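Long-range contacts in putative aminomethyltransferase (Leptospirillum rubarum, PDB 3TTG), which is a putative aminomethyltransferase that probably binds folate, as in the T-protein of the glycine cleavage system, with its own substrate unassigned: residues S76-F80 against L248-V253; I67-E72 against W92-F96. All blocks are in the same frame, centred on the assembly; numbering follows the deposited sequence.

Interaction 1 of 2, residues S76-F80 against L248-V253; sequences SYSFF and LDSVGV
Gly252, the last residue of the one-turn helix 249-252, brings its backbone against the outermost strand 75-81, with Gly252 CA 4.3 Å from Ser78 CA. At the centre the backbones themselves meet: Gly252 CA points a C-H at Tyr77 O, 3.5 Å away and nearly straight (166° at the hydrogen), and a water takes the N-H of Tyr77 and donates to Val251 O. With no side chain, Gly252 lets the Phe79 ring come close. Both aromatic side chains of the strand reach the helix beside this glycine. With CG anti to the backbone N (chi1 -171°), Tyr77 passes obliquely across Val251 and Leu248, its CD2 4.0 Å from Val251 CG1 and its OH 4.0 Å from Leu248 CD1. Phe79 meets Leu248 at about a right angle, the ring's edge toward it: Phe79 CZ lies 3.7 Å from Leu248 CB, and Leu248 O sits in the ring plane 3.7 Å from Phe79 CE2. Beyond the two segments Tyr77 OH is bonded to Asp90, and Ser64 OG joins Gly252 O and Phe79 N. The helix thus packs on the edge strand of the antiparallel five-stranded sheet, whose next strand, 87-96, pairs with 75-81 through Ser76 and Ser78.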
ATOM      1  N   SER A  76      11.489  -3.316  -3.448  1.00 29.31           N
ATOM      2  CA  SER A  76      10.500  -4.299  -3.907  1.00 30.06           C
ATOM      3  C   SER A  76       9.375  -4.405  -2.894  1.00 29.69           C
ATOM      4  O   SER A  76       9.517  -3.944  -1.755  1.00 29.47           O
ATOM      5  CB  SER A  76      11.176  -5.646  -4.114  1.00 34.82           C
ATOM      6  OG  SER A  76      11.448  -6.117  -2.820  1.00 47.32           O
ATOM      7  N   TYR A  77       8.192  -4.769  -3.378  1.00 25.78           N
ATOM      8  CA  TYR A  77       7.045  -5.014  -2.565  1.00 26.76           C
ATOM      9  C   TYR A  77       6.965  -6.520  -2.328  1.00 27.87           C
ATOM     10  O   TYR A  77       7.269  -7.310  -3.235  1.00 24.80           O
ATOM     11  CB  TYR A  77       5.817  -4.566  -3.299  1.00 27.71           C
ATOM     12  CG  TYR A  77       4.576  -4.577  -2.470  1.00 26.35           C
ATOM     13  CD1 TYR A  77       4.428  -3.713  -1.405  1.00 26.56           C
ATOM     14  CD2 TYR A  77       3.488  -5.351  -2.834  1.00 27.35           C
ATOM     15  CE1 TYR A  77       3.244  -3.643  -0.696  1.00 27.86           C
ATOM     16  CE2 TYR A  77       2.300  -5.297  -2.129  1.00 28.49           C
ATOM     17  CZ  TYR A  77       2.185  -4.463  -1.043  1.00 31.16           C
ATOM     18  OH  TYR A  77       0.987  -4.416  -0.377  1.00 33.23           O
ATOM     19  N   SER A  78       6.581  -6.896  -1.162  1.00 23.61           N
ATOM     20  CA  SER A  78       6.365  -8.315  -0.842  1.00 23.48           C
ATOM     21  C   SER A  78       5.233  -8.504   0.108  1.00 30.37           C
ATOM     22  O   SER A  78       4.960  -7.644   0.949  1.00 30.57           O
ATOM     23  CB  SER A  78       7.606  -8.915  -0.185  1.00 29.24           C
ATOM     24  OG  SER A  78       7.527 -10.336  -0.101  1.00 29.98           O
ATOM     25  N   PHE A  79       4.655  -9.696   0.057  1.00 28.11           N
ATOM     26  CA  PHE A  79       3.794 -10.218   1.081  1.00 26.36           C
ATOM     27  C   PHE A  79       4.562 -11.204   1.951  1.00 30.16           C
ATOM     28  O   PHE A  79       5.589 -11.760   1.560  1.00 27.55           O
ATOM     29  CB  PHE A  79       2.566 -10.934   0.479  1.00 27.62           C
ATOM     30  CG  PHE A  79       1.624 -10.007  -0.186  1.00 28.09           C
ATOM     31  CD1 PHE A  79       0.835  -9.141   0.557  1.00 30.21           C
ATOM     32  CD2 PHE A  79       1.565  -9.930  -1.567  1.00 28.91           C
ATOM     33  CE1 PHE A  79       0.007  -8.230  -0.074  1.00 29.67           C
ATOM     34  CE2 PHE A  79       0.754  -8.995  -2.189  1.00 28.62           C
ATOM     35  CZ  PHE A  79      -0.057  -8.196  -1.448  1.00 26.08           C
ATOM     36  N   PHE A  80       4.004 -11.435   3.119  1.00 28.24           N
ATOM     37  CA  PHE A  80       4.374 -12.497   4.055  1.00 27.40           C
ATOM     38  C   PHE A  80       3.107 -13.262   4.266  1.00 29.00           C
ATOM     39  O   PHE A  80       2.108 -12.727   4.785  1.00 28.77           O
ATOM     40  CB  PHE A  80       4.985 -11.953   5.343  1.00 28.59           C
ATOM     41  CG  PHE A  80       6.305 -11.261   5.100  1.00 29.11           C
ATOM     42  CD1 PHE A  80       7.500 -11.919   5.329  1.00 32.80           C
ATOM     43  CD2 PHE A  80       6.349 -10.009   4.496  1.00 31.83           C
ATOM     44  CE1 PHE A  80       8.702 -11.310   5.052  1.00 32.55           C
ATOM     45  CE2 PHE A  80       7.551  -9.411   4.208  1.00 30.65           C
ATOM     46  CZ  PHE A  80       8.711 -10.065   4.464  1.00 30.68           C
ATOM     47  N   LEU A 248      -2.447  -7.777  -6.531  1.00 26.03           N
ATOM     48  CA  LEU A 248      -1.097  -7.411  -6.176  1.00 25.62           C
ATOM     49  C   LEU A 248      -0.072  -8.557  -6.296  1.00 30.36           C
ATOM     50  O   LEU A 248       1.054  -8.390  -5.876  1.00 30.35           O
ATOM     51  CB  LEU A 248      -1.102  -6.859  -4.767  1.00 24.06           C
ATOM     52  CG  LEU A 248      -1.743  -5.501  -4.615  1.00 27.70           C
ATOM     53  CD1 LEU A 248      -1.774  -5.111  -3.139  1.00 27.79           C
ATOM     54  CD2 LEU A 248      -0.917  -4.449  -5.366  1.00 29.60           C
ATOM     55  N   ASP A 249      -0.429  -9.662  -6.905  1.00 27.90           N
ATOM     56  CA  ASP A 249       0.529 -10.719  -7.108  1.00 28.83           C
ATOM     57  C   ASP A 249       1.581 -10.326  -8.198  1.00 32.68           C
ATOM     58  O   ASP A 249       2.695 -10.793  -8.098  1.00 31.78           O
ATOM     59  CB  ASP A 249      -0.129 -12.057  -7.440  1.00 29.99           C
ATOM     60  CG  ASP A 249      -0.925 -12.088  -8.706  1.00 32.73           C
ATOM     61  OD1 ASP A 249      -1.740 -11.155  -8.916  1.00 33.38           O
ATOM     62  OD2 ASP A 249      -0.783 -13.082  -9.468  1.00 33.62           O
ATOM     63  N   SER A 250       1.269  -9.443  -9.172  1.00 30.94           N
ATOM     64  CA  SER A 250       2.266  -9.030 -10.168  1.00 31.16           C
ATOM     65  C   SER A 250       3.394  -8.195  -9.504  1.00 33.55           C
ATOM     66  O   SER A 250       4.533  -8.389  -9.810  1.00 31.35           O
ATOM     67  CB  SER A 250       1.609  -8.236 -11.301  1.00 35.22           C
ATOM     68  OG  SER A 250       2.589  -7.778 -12.212  1.00 56.89           O
ATOM     69  N   VAL A 251       3.081  -7.373  -8.510  1.00 29.82           N
ATOM     70  CA  VAL A 251       4.116  -6.557  -7.832  1.00 30.87           C
ATOM     71  C   VAL A 251       4.690  -7.174  -6.502  1.00 30.21           C
ATOM     72  O   VAL A 251       5.841  -6.862  -6.120  1.00 28.44           O
ATOM     73  CB  VAL A 251       3.541  -5.119  -7.599  1.00 36.03           C
ATOM     74  CG1 VAL A 251       2.380  -5.117  -6.629  1.00 34.92           C
ATOM     75  CG2 VAL A 251       4.613  -4.169  -7.095  1.00 37.80           C
ATOM     76  N   GLY A 252       3.949  -8.073  -5.872  1.00 27.22           N
ATOM     77  CA  GLY A 252       4.302  -8.643  -4.565  1.00 27.32           C
ATOM     78  C   GLY A 252       4.691 -10.114  -4.499  1.00 30.61           C
ATOM     79  O   GLY A 252       5.092 -10.565  -3.438  1.00 28.79           O
ATOM     80  N   VAL A 253       4.532 -10.886  -5.591  1.00 28.48           N
ATOM     81  CA  VAL A 253       4.850 -12.329  -5.606  1.00 28.13           C
ATOM     82  C   VAL A 253       5.760 -12.630  -6.743  1.00 30.69           C
ATOM     83  O   VAL A 253       5.520 -12.117  -7.836  1.00 29.65           O
ATOM     84  CB  VAL A 253       3.517 -13.140  -5.773  1.00 29.28           C
ATOM     85  CG1 VAL A 253       3.759 -14.635  -5.915  1.00 29.55           C
ATOM     86  CG2 VAL A 253       2.552 -12.883  -4.645  1.00 28.89           C
TER
HETATM   87  O   HOH W   1       8.076  -5.354  -6.360  1.00 29.72           O

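Interaction 2 of 2, residues I67-E72 against W92-F96; sequences ILKQDE and WCGNF
Gln70 reaches from the loop 67-72 to the backbone of strand 87-96. Its CB, 4.1 Å from Asn95 ND2, starts the chain beside that amide, and CG, anti to the backbone N (chi1 -157°), continues past it in an extended run, 3.9 Å from the same Asn95 ND2. At the end CD lies 3.6 Å from Asn95 ND2, and NE2 gives its N-H to Cys93 O (2.9 Å, 152° at the hydrogen), arriving from above the carbonyl plane rather than on a lone pair. NE2 also comes to 3.3 Å from Asn95 ND2, two donors with no bond between them; the two amide planes stand 77° apart. NE2 bonds Ser74 O as well, and OE1 is hydrogen-bonded to Ser76 OG, so both ends of the amide are held and its rotation is fixed. The loop joins helix 55-60 to strand 75-81 in the folate-binding domain of this T-protein relative, and here it lies against the second strand of the antiparallel sheet. Shortened to an alanine, this side chain is likely to leave Cys93 O, Ser74 O and Ser76 OG without their amide partner and a gap beside Asn95. Farther along, a water accepts from Asn95 N (2.7 Å); its very short approach to Glu72 O is doubtful as a bond.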
ATOM      1  N   ILE A  67      13.687 -11.769  -3.244  1.00 42.45           N
ATOM      2  CA  ILE A  67      14.602 -10.857  -2.526  1.00 46.17           C
ATOM      3  C   ILE A  67      16.044 -11.000  -3.055  1.00 51.69           C
ATOM      4  O   ILE A  67      16.777 -10.050  -2.945  1.00 51.17           O
ATOM      5  CB  ILE A  67      14.527 -11.212  -0.966  1.00 51.25           C
ATOM      6  CG1 ILE A  67      13.127 -10.997  -0.406  1.00 52.48           C
ATOM      7  CG2 ILE A  67      15.569 -10.491  -0.089  1.00 57.64           C
ATOM      8  CD1 ILE A  67      12.395  -9.769  -0.879  1.00 58.50           C
ATOM      9  N   LEU A  68      16.461 -12.189  -3.544  1.00 53.36           N
ATOM     10  CA  LEU A  68      17.826 -12.469  -4.023  1.00 56.10           C
ATOM     11  C   LEU A  68      18.170 -11.720  -5.299  1.00 63.57           C
ATOM     12  O   LEU A  68      19.286 -11.224  -5.440  1.00 63.34           O
ATOM     13  CB  LEU A  68      18.013 -13.988  -4.310  1.00 56.57           C
ATOM     14  CG  LEU A  68      17.790 -14.958  -3.172  1.00 60.59           C
ATOM     15  CD1 LEU A  68      17.861 -16.415  -3.692  1.00 61.68           C
ATOM     16  CD2 LEU A  68      18.751 -14.705  -2.059  1.00 58.16           C
ATOM     17  N   LYS A  69      17.239 -11.702  -6.251  1.00 64.42           N
ATOM     18  CA  LYS A  69      17.442 -11.038  -7.542  1.00 66.87           C
ATOM     19  C   LYS A  69      17.512  -9.519  -7.406  1.00 73.48           C
ATOM     20  O   LYS A  69      18.132  -8.862  -8.258  1.00 73.82           O
ATOM     21  CB  LYS A  69      16.334 -11.412  -8.561  1.00 69.48           C
ATOM     22  CG  LYS A  69      14.985 -10.644  -8.447  1.00 80.84           C
ATOM     23  CD  LYS A  69      14.639  -9.809  -9.702  1.00 93.52           C
ATOM     24  CE  LYS A  69      15.385  -8.493  -9.890  1.00 99.33           C
ATOM     25  NZ  LYS A  69      16.678  -8.611 -10.640  1.00103.09           N
ATOM     26  N   GLN A  70      16.831  -8.964  -6.378  1.00 70.03           N
ATOM     27  CA  GLN A  70      16.747  -7.520  -6.147  1.00 69.66           C
ATOM     28  C   GLN A  70      18.127  -6.840  -6.159  1.00 72.26           C
ATOM     29  O   GLN A  70      19.043  -7.310  -5.483  1.00 71.26           O
ATOM     30  CB  GLN A  70      16.035  -7.243  -4.812  1.00 70.87           C
ATOM     31  CG  GLN A  70      15.420  -5.865  -4.763  1.00 82.24           C
ATOM     32  CD  GLN A  70      14.713  -5.603  -3.458  1.00 76.54           C
ATOM     33  OE1 GLN A  70      14.041  -6.464  -2.894  1.00 70.42           O
ATOM     34  NE2 GLN A  70      14.883  -4.422  -2.928  1.00 57.64           N
ATOM     35  N   ASP A  71      18.255  -5.716  -6.905  1.00 69.64           N
ATOM     36  CA  ASP A  71      19.520  -4.941  -7.021  1.00 69.44           C
ATOM     37  C   ASP A  71      19.797  -4.063  -5.761  1.00 71.55           C
ATOM     38  O   ASP A  71      18.959  -3.972  -4.866  1.00 71.99           O
ATOM     39  CB  ASP A  71      19.524  -4.052  -8.271  1.00 72.45           C
ATOM     40  CG  ASP A  71      18.938  -4.706  -9.515  1.00 93.07           C
ATOM     41  OD1 ASP A  71      17.692  -4.889  -9.560  1.00 95.76           O
ATOM     42  OD2 ASP A  71      19.719  -5.040 -10.437  1.00 98.93           O
ATOM     43  N   GLU A  72      20.984  -3.434  -5.709  1.00 65.11           N
ATOM     44  CA  GLU A  72      21.462  -2.654  -4.556  1.00 63.93           C
ATOM     45  C   GLU A  72      20.594  -1.443  -4.159  1.00 62.13           C
ATOM     46  O   GLU A  72      20.339  -1.272  -2.968  1.00 61.36           O
ATOM     47  CB  GLU A  72      22.932  -2.173  -4.748  1.00 66.13           C
ATOM     48  CG  GLU A  72      23.259  -1.403  -6.028  1.00 80.79           C
ATOM     49  CD  GLU A  72      24.693  -0.904  -6.095  1.00108.17           C
ATOM     50  OE1 GLU A  72      24.954   0.232  -5.635  1.00 95.63           O
ATOM     51  OE2 GLU A  72      25.555  -1.649  -6.617  1.00104.70           O
ATOM     52  N   TRP A  92       7.668  -3.154   2.289  1.00 29.72           N
ATOM     53  CA  TRP A  92       8.602  -2.587   1.333  1.00 27.98           C
ATOM     54  C   TRP A  92       9.940  -3.130   1.752  1.00 31.15           C
ATOM     55  O   TRP A  92      10.249  -3.145   2.964  1.00 30.07           O
ATOM     56  CB  TRP A  92       8.566  -1.053   1.292  1.00 25.84           C
ATOM     57  CG  TRP A  92       7.256  -0.534   0.825  1.00 26.23           C
ATOM     58  CD1 TRP A  92       6.258  -0.015   1.588  1.00 28.66           C
ATOM     59  CD2 TRP A  92       6.714  -0.681  -0.502  1.00 26.36           C
ATOM     60  NE1 TRP A  92       5.134   0.194   0.820  1.00 27.53           N
ATOM     61  CE2 TRP A  92       5.400  -0.171  -0.473  1.00 29.80           C
ATOM     62  CE3 TRP A  92       7.258  -1.085  -1.732  1.00 28.04           C
ATOM     63  CZ2 TRP A  92       4.601  -0.090  -1.619  1.00 31.31           C
ATOM     64  CZ3 TRP A  92       6.439  -1.071  -2.862  1.00 30.16           C
ATOM     65  CH2 TRP A  92       5.138  -0.530  -2.805  1.00 30.78           C
ATOM     66  N   CYS A  93      10.734  -3.586   0.783  0.60 26.57           N
ATOM     67  CA  CYS A  93      12.009  -4.250   1.021  0.60 27.32           C
ATOM     68  C   CYS A  93      13.126  -3.548   0.254  0.60 34.22           C
ATOM     69  O   CYS A  93      13.046  -3.412  -0.968  0.60 31.60           O
ATOM     70  CB  CYS A  93      11.936  -5.729   0.634  0.60 27.15           C
ATOM     71  SG  CYS A  93      10.430  -6.590   1.171  0.60 30.02           S
ATOM     72  N   GLY A  94      14.185  -3.194   0.972  1.00 32.92           N
ATOM     73  CA  GLY A  94      15.371  -2.564   0.417  1.00 34.61           C
ATOM     74  C   GLY A  94      16.648  -3.223   0.884  1.00 42.02           C
ATOM     75  O   GLY A  94      16.647  -3.927   1.874  1.00 36.96           O
ATOM     76  N   ASN A  95      17.754  -2.975   0.205  1.00 50.34           N
ATOM     77  CA  ASN A  95      19.088  -3.467   0.581  1.00 54.85           C
ATOM     78  C   ASN A  95      20.018  -2.301   0.815  1.00 66.51           C
ATOM     79  O   ASN A  95      20.026  -1.373   0.014  1.00 68.84           O
ATOM     80  CB  ASN A  95      19.694  -4.332  -0.527  1.00 63.30           C
ATOM     81  CG  ASN A  95      18.825  -5.463  -0.970  1.00 95.93           C
ATOM     82  OD1 ASN A  95      18.973  -6.603  -0.521  1.00 97.04           O
ATOM     83  ND2 ASN A  95      17.899  -5.174  -1.863  1.00 90.75           N
ATOM     84  N   PHE A  96      20.847  -2.360   1.843  1.00 66.84           N
ATOM     85  CA  PHE A  96      21.841  -1.323   2.070  1.00 69.04           C
ATOM     86  C   PHE A  96      22.962  -1.939   2.804  1.00 72.48           C
ATOM     87  O   PHE A  96      22.707  -2.587   3.817  1.00 71.62           O
ATOM     88  CB  PHE A  96      21.279  -0.105   2.825  1.00 71.63           C
ATOM     89  CG  PHE A  96      22.155   1.103   2.597  1.00 75.42           C
ATOM     90  CD1 PHE A  96      22.030   1.860   1.439  1.00 79.23           C
ATOM     91  CD2 PHE A  96      23.190   1.402   3.466  1.00 78.42           C
ATOM     92  CE1 PHE A  96      22.906   2.907   1.172  1.00 80.99           C
ATOM     93  CE2 PHE A  96      24.058   2.461   3.203  1.00 82.37           C
ATOM     94  CZ  PHE A  96      23.910   3.205   2.062  1.00 80.47           C
TER
HETATM   95  O   HOH W   2      18.031  -1.592  -2.124  1.00 46.82           O

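How the interactions relate
Interactions 1 and 2 lie about 13 Å apart between centres and meet where strand 75-81 pairs with strand 87-96 in one antiparallel sheet. Ser76 O is 2.8 Å from Cys93 N, a probable backbone hydrogen bond that joins the strand of interaction 1 to the second segment of interaction 2. Ser76 OG also reaches Gln70 OE1 at 2.6 Å, tying the same residue to the loop. Tyr77 CD1 packs on Trp92 CH2 at 3.5 Å, so the Tyr77 ring, which meets helix 249-252 with part of its surface, also packs on the next strand. The segments of the two contacts alternate along the chain, and all four belong to the folate-binding domain.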